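Local structure of PTS-dependent dihydroxyacetone kinase, ADP-binding subunit DhaL (Lactococcus lactis subsp. lactis, 3CR3) at residues G35-N40 and T177-Y182; G115-Q118 and M124-I127; S129-D134 and T186-V191. The protein binds ADP and magnesium, takes a phosphoryl group from DhaM to form ATP, and passes it to dihydroxyacetone held by DhaK. One frame throughout, in Å; residues are numbered along the deposited sequence.

Contact 1: G35-N40 and T177-Y182. With MG (magnesium ion), chain E; MG (magnesium ion), chain F; ADP (adenosine-5'-diphosphate), chain G.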
loop_
_atom_site.group_PDB
_atom_site.type_symbol
_atom_site.label_atom_id
_atom_site.label_comp_id
_atom_site.label_asym_id
_atom_site.label_seq_id
_atom_site.Cartn_x
_atom_site.Cartn_y
_atom_site.Cartn_z
ATOM N N GLY A 35 6.795 -16.783 -10.203
ATOM C CA GLY A 35 7.750 -17.485 -11.060
ATOM C C GLY A 35 9.166 -17.644 -10.515
ATOM O O GLY A 35 10.137 -17.581 -11.284
ATOM N N ASP A 36 9.277 -17.863 -9.203
ATOM C CA ASP A 36 10.574 -17.929 -8.521
ATOM C C ASP A 36 10.777 -19.144 -7.594
ATOM O O ASP A 36 11.853 -19.278 -7.012
ATOM C CB ASP A 36 10.802 -16.643 -7.710
ATOM C CG ASP A 36 9.975 -16.594 -6.438
ATOM O OD1 ASP A 36 9.122 -17.478 -6.211
ATOM O OD2 ASP A 36 10.147 -15.655 -5.642
ATOM N N HIS A 37 9.782 -20.021 -7.430
ATOM C CA HIS A 37 9.941 -21.092 -6.431
ATOM C C HIS A 37 11.169 -21.977 -6.660
ATOM O O HIS A 37 11.888 -22.270 -5.714
ATOM C CB HIS A 37 8.686 -21.967 -6.254
ATOM C CG HIS A 37 8.824 -22.990 -5.161
ATOM N ND1 HIS A 37 9.046 -22.650 -3.844
ATOM C CD2 HIS A 37 8.784 -24.344 -5.192
ATOM C CE1 HIS A 37 9.114 -23.747 -3.107
ATOM N NE2 HIS A 37 8.967 -24.789 -3.905
ATOM N N GLY A 38 11.376 -22.413 -7.904
ATOM C CA GLY A 38 12.534 -23.218 -8.276
ATOM C C GLY A 38 13.860 -22.532 -8.010
ATOM O O GLY A 38 14.756 -23.130 -7.411
ATOM N N ALA A 39 13.981 -21.285 -8.468
ATOM C CA ALA A 39 15.125 -20.412 -8.164
ATOM C C ALA A 39 15.378 -20.291 -6.652
ATOM O O ALA A 39 16.513 -20.452 -6.204
ATOM C CB ALA A 39 14.885 -19.038 -8.753
ATOM N N ASN A 40 14.308 -20.009 -5.891
ATOM C CA ASN A 40 14.320 -19.889 -4.426
ATOM C C ASN A 40 14.901 -21.137 -3.753
ATOM O O ASN A 40 15.831 -21.053 -2.940
ATOM C CB ASN A 40 12.884 -19.693 -3.894
ATOM C CG ASN A 40 12.378 -18.241 -3.987
ATOM O OD1 ASN A 40 13.128 -17.310 -4.276
ATOM N ND2 ASN A 40 11.086 -18.055 -3.705
ATOM N N THR A 177 3.990 -27.849 -3.278
ATOM C CA THR A 177 3.556 -29.243 -3.214
ATOM C C THR A 177 4.542 -30.129 -3.983
ATOM O O THR A 177 4.926 -31.193 -3.502
ATOM C CB THR A 177 2.112 -29.412 -3.725
ATOM O OG1 THR A 177 1.228 -28.610 -2.928
ATOM C CG2 THR A 177 1.648 -30.875 -3.638
ATOM N N GLN A 178 4.945 -29.677 -5.169
ATOM C CA GLN A 178 5.929 -30.388 -5.975
ATOM C C GLN A 178 7.302 -30.444 -5.309
ATOM O O GLN A 178 7.947 -31.494 -5.298
ATOM C CB GLN A 178 6.072 -29.765 -7.377
ATOM C CG GLN A 178 7.059 -30.488 -8.288
ATOM C CD GLN A 178 6.671 -31.911 -8.590
ATOM O OE1 GLN A 178 7.068 -32.849 -7.884
ATOM N NE2 GLN A 178 5.881 -32.092 -9.633
ATOM N N SER A 179 7.768 -29.322 -4.781
ATOM C CA SER A 179 9.075 -29.357 -4.138
ATOM C C SER A 179 8.990 -30.273 -2.898
ATOM O O SER A 179 9.892 -31.034 -2.637
ATOM C CB SER A 179 9.592 -27.942 -3.823
ATOM O OG SER A 179 8.720 -27.282 -2.909
ATOM N N SER A 180 7.868 -30.265 -2.185
ATOM C CA SER A 180 7.715 -31.204 -1.061
ATOM C C SER A 180 7.680 -32.677 -1.476
ATOM O O SER A 180 8.133 -33.535 -0.722
ATOM C CB SER A 180 6.525 -30.858 -0.162
ATOM O OG SER A 180 6.787 -29.701 0.621
ATOM N N ALA A 181 7.158 -32.964 -2.667
ATOM C CA ALA A 181 7.174 -34.325 -3.216
ATOM C C ALA A 181 8.611 -34.826 -3.421
ATOM O O ALA A 181 8.945 -35.969 -3.051
ATOM C CB ALA A 181 6.367 -34.402 -4.540
ATOM N N TYR A 182 9.458 -33.965 -3.987
ATOM C CA TYR A 182 10.880 -34.284 -4.160
ATOM C C TYR A 182 11.525 -34.587 -2.812
ATOM O O TYR A 182 12.359 -35.476 -2.699
ATOM C CB TYR A 182 11.640 -33.114 -4.817
ATOM C CG TYR A 182 11.181 -32.699 -6.209
ATOM C CD1 TYR A 182 10.664 -33.625 -7.125
ATOM C CD2 TYR A 182 11.308 -31.368 -6.617
ATOM C CE1 TYR A 182 10.258 -33.215 -8.430
ATOM C CE2 TYR A 182 10.928 -30.948 -7.881
ATOM C CZ TYR A 182 10.392 -31.863 -8.783
ATOM O OH TYR A 182 10.011 -31.405 -10.024
HETATM MG MG MG E . 7.298 -17.585 -5.748
HETATM MG MG MG F . 8.686 -14.567 -4.064
HETATM P PB ADP G . 6.489 -16.953 -2.702
HETATM O O1B ADP G . 7.155 -16.503 -3.962
HETATM O O2B ADP G . 6.696 -16.014 -1.563
HETATM O O3B ADP G . 5.027 -17.361 -2.894
HETATM P PA ADP G . 7.705 -19.540 -3.213
HETATM O O1A ADP G . 7.318 -19.303 -4.633
HETATM O O2A ADP G . 9.157 -19.871 -2.958
HETATM O O3A ADP G . 7.269 -18.303 -2.257
HETATM O "O5'" ADP G . 6.800 -20.726 -2.594
HETATM C "C5'" ADP G . 5.423 -20.856 -2.960
HETATM C "C4'" ADP G . 4.864 -22.040 -2.200
HETATM O "O4'" ADP G . 4.808 -21.787 -0.790
HETATM C "C3'" ADP G . 3.439 -22.383 -2.599
HETATM O "O3'" ADP G . 3.470 -23.243 -3.738
HETATM C "C2'" ADP G . 2.869 -23.060 -1.355
HETATM O "O2'" ADP G . 3.027 -24.481 -1.371
HETATM C "C1'" ADP G . 3.744 -22.543 -0.220
HETATM N N9 ADP G . 2.961 -21.634 0.636
HETATM C C8 ADP G . 2.738 -20.329 0.365
HETATM N N7 ADP G . 1.995 -19.772 1.333
HETATM C C5 ADP G . 1.728 -20.737 2.233
HETATM C C6 ADP G . 0.978 -20.817 3.499
HETATM N N6 ADP G . 0.385 -19.707 3.981
HETATM N N1 ADP G . 0.937 -22.005 4.142
HETATM C C2 ADP G . 1.552 -23.106 3.667
HETATM N N3 ADP G . 2.241 -23.104 2.525
HETATM C C4 ADP G . 2.357 -21.970 1.776
HETATM O O HOH W 1 4.951 -17.573 -5.550
HETATM O O HOH W 2 7.642 -13.847 -2.077
#
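H37 and S179 join the start of helix 37-54 to helix 175-191 at the nucleotide end of the all-helical barrel typical of the DhaL family. NE2 of H37 and OG of S179 lie 2.7 Å apart in a nearly straight hydrogen bond (167°), whose donor may be either atom. At another point on the imidazole edge, ND1 of H37 donates to O2A of the ADP alpha phosphate at 2.9 Å and 174°. Both partners lie close to the ring plane, and together they fix the ring's rotation. CG stands anti to the backbone N (chi1 -176°), which carries the imidazole across from its own helix to S179. O2A has a second donor in ND2 of N40, at 2.8 Å. Just before the helix, D36 spans the two magnesium ions, with D36 OD1 1.9 Å from one and D36 OD2 2.4 Å from the other; D29 and D34 complete the aspartate set around the metals. Behind the histidine, a second shell sets the imidazole by holding S179 itself: S179 OG also bonds to G176 O and to the hydroxyl OH of Y83.

Contact 2: G115-Q118 and M124-I127. With ADP (adenosine-5'-diphosphate), chain G.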
loop_
_atom_site.group_PDB
_atom_site.type_symbol
_atom_site.label_atom_id
_atom_site.label_comp_id
_atom_site.label_asym_id
_atom_site.label_seq_id
_atom_site.Cartn_x
_atom_site.Cartn_y
_atom_site.Cartn_z
ATOM N N GLY A 115 2.196 -20.755 8.463
ATOM C CA GLY A 115 1.403 -20.224 7.364
ATOM C C GLY A 115 -0.098 -20.315 7.597
ATOM O O GLY A 115 -0.859 -19.770 6.817
ATOM N N LYS A 116 -0.520 -21.008 8.661
ATOM C CA LYS A 116 -1.960 -21.136 9.028
ATOM C C LYS A 116 -2.841 -21.840 7.989
ATOM O O LYS A 116 -4.052 -21.609 7.938
ATOM C CB LYS A 116 -2.573 -19.768 9.412
ATOM C CG LYS A 116 -2.345 -19.362 10.876
ATOM C CD LYS A 116 -0.938 -18.871 11.128
ATOM C CE LYS A 116 -0.756 -18.402 12.569
ATOM N NZ LYS A 116 0.680 -18.141 12.838
ATOM N N ALA A 117 -2.249 -22.717 7.185
ATOM C CA ALA A 117 -2.991 -23.403 6.139
ATOM C C ALA A 117 -3.629 -24.681 6.673
ATOM O O ALA A 117 -3.022 -25.419 7.451
ATOM C CB ALA A 117 -2.089 -23.713 4.924
ATOM N N GLN A 118 -4.869 -24.910 6.267
ATOM C CA GLN A 118 -5.551 -26.160 6.530
ATOM C C GLN A 118 -5.274 -27.101 5.370
ATOM O O GLN A 118 -4.873 -26.667 4.294
ATOM C CB GLN A 118 -7.052 -25.924 6.664
ATOM C CG GLN A 118 -7.455 -25.168 7.920
ATOM C CD GLN A 118 -8.885 -24.670 7.847
ATOM O OE1 GLN A 118 -9.128 -23.469 7.745
ATOM N NE2 GLN A 118 -9.837 -25.590 7.879
HETATM N N MSE A 124 1.818 -26.946 0.192
HETATM C CA MSE A 124 2.653 -28.068 0.635
HETATM C C MSE A 124 2.088 -28.800 1.854
HETATM O O MSE A 124 2.377 -29.948 2.044
HETATM C CB MSE A 124 4.074 -27.591 0.937
HETATM C CG MSE A 124 4.170 -26.664 2.166
HETATM SE SE MSE A 124 6.004 -25.971 2.433
HETATM C CE MSE A 124 6.839 -27.531 3.040
ATOM N N VAL A 125 1.317 -28.111 2.687
ATOM C CA VAL A 125 0.579 -28.729 3.802
ATOM C C VAL A 125 -0.191 -29.984 3.344
ATOM O O VAL A 125 -0.260 -30.986 4.060
ATOM C CB VAL A 125 -0.389 -27.695 4.464
ATOM C CG1 VAL A 125 -1.416 -28.372 5.365
ATOM C CG2 VAL A 125 0.397 -26.652 5.264
ATOM N N ASP A 126 -0.722 -29.935 2.128
ATOM C CA ASP A 126 -1.529 -31.043 1.597
ATOM C C ASP A 126 -0.709 -32.317 1.444
ATOM O O ASP A 126 -1.175 -33.400 1.770
ATOM C CB ASP A 126 -2.145 -30.655 0.258
ATOM C CG ASP A 126 -2.944 -29.386 0.338
ATOM O OD1 ASP A 126 -3.394 -29.024 1.448
ATOM O OD2 ASP A 126 -3.116 -28.737 -0.710
ATOM N N ILE A 127 0.529 -32.183 0.971
ATOM C CA ILE A 127 1.344 -33.354 0.760
ATOM C C ILE A 127 2.034 -33.797 2.057
ATOM O O ILE A 127 2.206 -35.004 2.278
ATOM C CB ILE A 127 2.312 -33.203 -0.467
ATOM C CG1 ILE A 127 2.917 -34.558 -0.868
ATOM C CG2 ILE A 127 3.380 -32.169 -0.193
ATOM C CD1 ILE A 127 3.392 -34.634 -2.329
HETATM P PB ADP G . 6.489 -16.953 -2.702
HETATM O O1B ADP G . 7.155 -16.503 -3.962
HETATM O O2B ADP G . 6.696 -16.014 -1.563
HETATM O O3B ADP G . 5.027 -17.361 -2.894
HETATM P PA ADP G . 7.705 -19.540 -3.213
HETATM O O1A ADP G . 7.318 -19.303 -4.633
HETATM O O2A ADP G . 9.157 -19.871 -2.958
HETATM O O3A ADP G . 7.269 -18.303 -2.257
HETATM O "O5'" ADP G . 6.800 -20.726 -2.594
HETATM C "C5'" ADP G . 5.423 -20.856 -2.960
HETATM C "C4'" ADP G . 4.864 -22.040 -2.200
HETATM O "O4'" ADP G . 4.808 -21.787 -0.790
HETATM C "C3'" ADP G . 3.439 -22.383 -2.599
HETATM O "O3'" ADP G . 3.470 -23.243 -3.738
HETATM C "C2'" ADP G . 2.869 -23.060 -1.355
HETATM O "O2'" ADP G . 3.027 -24.481 -1.371
HETATM C "C1'" ADP G . 3.744 -22.543 -0.220
HETATM N N9 ADP G . 2.961 -21.634 0.636
HETATM C C8 ADP G . 2.738 -20.329 0.365
HETATM N N7 ADP G . 1.995 -19.772 1.333
HETATM C C5 ADP G . 1.728 -20.737 2.233
HETATM C C6 ADP G . 0.978 -20.817 3.499
HETATM N N6 ADP G . 0.385 -19.707 3.981
HETATM N N1 ADP G . 0.937 -22.005 4.142
HETATM C C2 ADP G . 1.552 -23.106 3.667
HETATM N N3 ADP G . 2.241 -23.104 2.525
HETATM C C4 ADP G . 2.357 -21.970 1.776
HETATM O O HOH W 3 -2.941 -26.591 2.162
#
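The methyl of A117 meets one branch of V125 beside the adenine: A117 CB lies 3.9 Å from V125 CG2, and the same CB approaches N1 of ADP at 3.6 Å. V125 CG2 faces C2 of the base as well, while CG1, anti to the backbone N (chi1 165°), comes up beside the chain carbonyls, 4.0 Å from the O of Q118. This is the tight, buried part, with A117 CB and V125 CG2 as its apolar pair, and L108, I111 and Q112 of helix 100-115 also touch V125. Replacing V125 by an alanine would probably leave the A117 methyl and C2 of the base without their neighbour, opening a gap beside the adenine. Polar bonds from the backbone hold the nucleotide at two points. N6 of ADP donates to G115 O at 3.1 Å, almost straight at 171°, and the N of M124, a selenomethionine, donates to the ribose O2' at 3.2 Å and a more bent 146°. On either flank of A117 the contact slackens: the first bonds of the exposed K116 and Q118 side chains point away from the 124-127 segment. No direct hydrogen bond joins the two segments here; a water bridges them, donating to Q118 O at 2.9 Å and to D126 OD1 at 2.6 Å. D126 OD1 is tied in addition to the backbone N of G120, in the loop that links the two segments. A helix end, a short loop and the start of helix 125-136 thus form one wall of the ADP pocket, where backbone groups read the adenine amino group and the ribose hydroxyl.

Contact 3: S129-D134 and T186-V191; sequences SAFLND and TLLEVV
F131 points its side chain from helix 125-136 at two leucines of helix 175-191, L187 and L188. Its CB heads toward that helix, and CG lies anti to the backbone N (chi1 178°), which carries the ring out toward helix 175-191 across a backbone separation of 10.5 Å between the CA atoms of F131 and L188. Past CG the ring is reached at its far atoms. CE1 of F131 touches L188 CD2 at 3.8 Å, with L188 CG a little farther off at 4.0 Å from the same CE1. The ring tip, CZ of F131, also lies 4.0 Å from L188 CD2, which sits at the ring edge, in its plane. Within the helical barrel this apolar edge contact joins two neighbouring helices, well away from the nucleotide. On the other side of CZ, at a separate corner of the ring, F131 CE2 meets CD2 of L187 at 4.1 Å. The L188 side chain runs alongside that of F131, pointing the other way, and that of L187 comes in aslant. F184, one turn earlier on helix 175-191, stacks with the F131 ring, and I104 of helix 100-115 and L145 of helix 142-151 pack on it too.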
loop_
_atom_site.group_PDB
_atom_site.type_symbol
_atom_site.label_atom_id
_atom_site.label_comp_id
_atom_site.label_asym_id
_atom_site.label_seq_id
_atom_site.Cartn_x
_atom_site.Cartn_y
_atom_site.Cartn_z
ATOM N N SER A 129 0.703 -33.626 4.961
ATOM C CA SER A 129 -0.381 -34.356 5.635
ATOM C C SER A 129 -0.640 -35.715 5.011
ATOM O O SER A 129 -0.740 -36.719 5.726
ATOM C CB SER A 129 -1.671 -33.543 5.621
ATOM O OG SER A 129 -2.709 -34.248 6.289
ATOM N N ALA A 130 -0.761 -35.748 3.683
ATOM C CA ALA A 130 -0.996 -37.012 2.960
ATOM C C ALA A 130 0.147 -38.005 3.178
ATOM O O ALA A 130 -0.077 -39.210 3.345
ATOM C CB ALA A 130 -1.223 -36.745 1.449
ATOM N N PHE A 131 1.377 -37.494 3.193
ATOM C CA PHE A 131 2.553 -38.349 3.372
ATOM C C PHE A 131 2.619 -38.946 4.777
ATOM O O PHE A 131 2.887 -40.149 4.936
ATOM C CB PHE A 131 3.822 -37.552 3.045
ATOM C CG PHE A 131 5.096 -38.317 3.230
ATOM C CD1 PHE A 131 5.365 -39.462 2.464
ATOM C CD2 PHE A 131 6.063 -37.864 4.125
ATOM C CE1 PHE A 131 6.565 -40.164 2.615
ATOM C CE2 PHE A 131 7.277 -38.548 4.278
ATOM C CZ PHE A 131 7.531 -39.697 3.525
ATOM N N LEU A 132 2.369 -38.119 5.793
ATOM C CA LEU A 132 2.289 -38.598 7.190
ATOM C C LEU A 132 1.200 -39.650 7.370
ATOM O O LEU A 132 1.422 -40.691 7.988
ATOM C CB LEU A 132 2.044 -37.438 8.162
ATOM C CG LEU A 132 1.798 -37.773 9.640
ATOM C CD1 LEU A 132 3.065 -38.357 10.288
ATOM C CD2 LEU A 132 1.329 -36.544 10.378
ATOM N N ASN A 133 0.016 -39.361 6.842
ATOM C CA ASN A 133 -1.092 -40.313 6.910
ATOM C C ASN A 133 -0.655 -41.668 6.335
ATOM O O ASN A 133 -0.885 -42.706 6.945
ATOM C CB ASN A 133 -2.339 -39.762 6.197
ATOM C CG ASN A 133 -3.104 -38.726 7.046
ATOM O OD1 ASN A 133 -3.087 -38.774 8.280
ATOM N ND2 ASN A 133 -3.795 -37.804 6.378
ATOM N N ASP A 134 0.025 -41.627 5.187
ATOM C CA ASP A 134 0.546 -42.833 4.524
ATOM C C ASP A 134 1.555 -43.593 5.394
ATOM O O ASP A 134 1.479 -44.816 5.517
ATOM C CB ASP A 134 1.164 -42.482 3.159
ATOM C CG ASP A 134 0.113 -42.308 2.062
ATOM O OD1 ASP A 134 -1.065 -42.663 2.298
ATOM O OD2 ASP A 134 0.472 -41.823 0.964
ATOM N N THR A 186 12.844 -38.569 -2.129
ATOM C CA THR A 186 14.248 -38.829 -1.766
ATOM C C THR A 186 14.389 -39.405 -0.344
ATOM O O THR A 186 15.247 -40.232 -0.082
ATOM C CB THR A 186 15.094 -37.563 -1.898
ATOM O OG1 THR A 186 14.441 -36.475 -1.219
ATOM C CG2 THR A 186 15.263 -37.207 -3.376
ATOM N N LEU A 187 13.537 -38.962 0.569
ATOM C CA LEU A 187 13.471 -39.548 1.900
ATOM C C LEU A 187 13.177 -41.060 1.841
ATOM O O LEU A 187 13.878 -41.869 2.464
ATOM C CB LEU A 187 12.426 -38.825 2.760
ATOM C CG LEU A 187 12.329 -39.322 4.215
ATOM C CD1 LEU A 187 13.706 -39.340 4.914
ATOM C CD2 LEU A 187 11.364 -38.476 4.980
ATOM N N LEU A 188 12.138 -41.422 1.091
ATOM C CA LEU A 188 11.732 -42.820 0.937
ATOM C C LEU A 188 12.857 -43.696 0.373
ATOM O O LEU A 188 13.058 -44.830 0.818
ATOM C CB LEU A 188 10.478 -42.911 0.053
ATOM C CG LEU A 188 9.157 -42.444 0.669
ATOM C CD1 LEU A 188 8.013 -42.752 -0.276
ATOM C CD2 LEU A 188 8.904 -43.089 2.032
ATOM N N GLU A 189 13.591 -43.152 -0.595
ATOM C CA GLU A 189 14.761 -43.827 -1.179
ATOM C C GLU A 189 15.830 -44.235 -0.156
ATOM O O GLU A 189 16.446 -45.294 -0.289
ATOM C CB GLU A 189 15.423 -42.944 -2.240
ATOM C CG GLU A 189 14.590 -42.700 -3.498
ATOM C CD GLU A 189 15.238 -41.712 -4.468
ATOM O OE1 GLU A 189 16.330 -41.178 -4.165
ATOM O OE2 GLU A 189 14.648 -41.475 -5.550
ATOM N N VAL A 190 16.082 -43.394 0.841
ATOM C CA VAL A 190 17.188 -43.676 1.760
ATOM C C VAL A 190 16.701 -44.360 3.033
ATOM O O VAL A 190 17.463 -45.051 3.713
ATOM C CB VAL A 190 18.043 -42.415 2.097
ATOM C CG1 VAL A 190 18.166 -41.500 0.892
ATOM C CG2 VAL A 190 17.484 -41.659 3.284
ATOM N N VAL A 191 15.418 -44.169 3.326
ATOM C CA VAL A 191 14.825 -44.594 4.584
ATOM C C VAL A 191 14.056 -45.907 4.428
ATOM O O VAL A 191 14.284 -46.846 5.191
ATOM C CB VAL A 191 13.952 -43.440 5.198
ATOM C CG1 VAL A 191 12.610 -43.939 5.744
ATOM C CG2 VAL A 191 14.746 -42.671 6.255
#

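Overall arrangement
Contacts 1 and 2 both touch ADP, at opposite ends of the nucleotide: residues 35-40 hold the phosphates and magnesium ions, while residues 115-118 and 124-127 hold the adenine and ribose. Their centres lie about 15 Å apart, and helix 175-191 meets contact 2 directly, with S180 OG 3.3 Å from CE of M124 and A181 CB 3.7 Å from I127 CD1. Contact 3 continues along the same two helices, 125-136 and 175-191, with its centre about 17 Å from that of contact 1 and 16 Å from that of contact 2. The F131 side chain remains about 14 Å from ADP, so contact 3 belongs to the helical core rather than to the pocket.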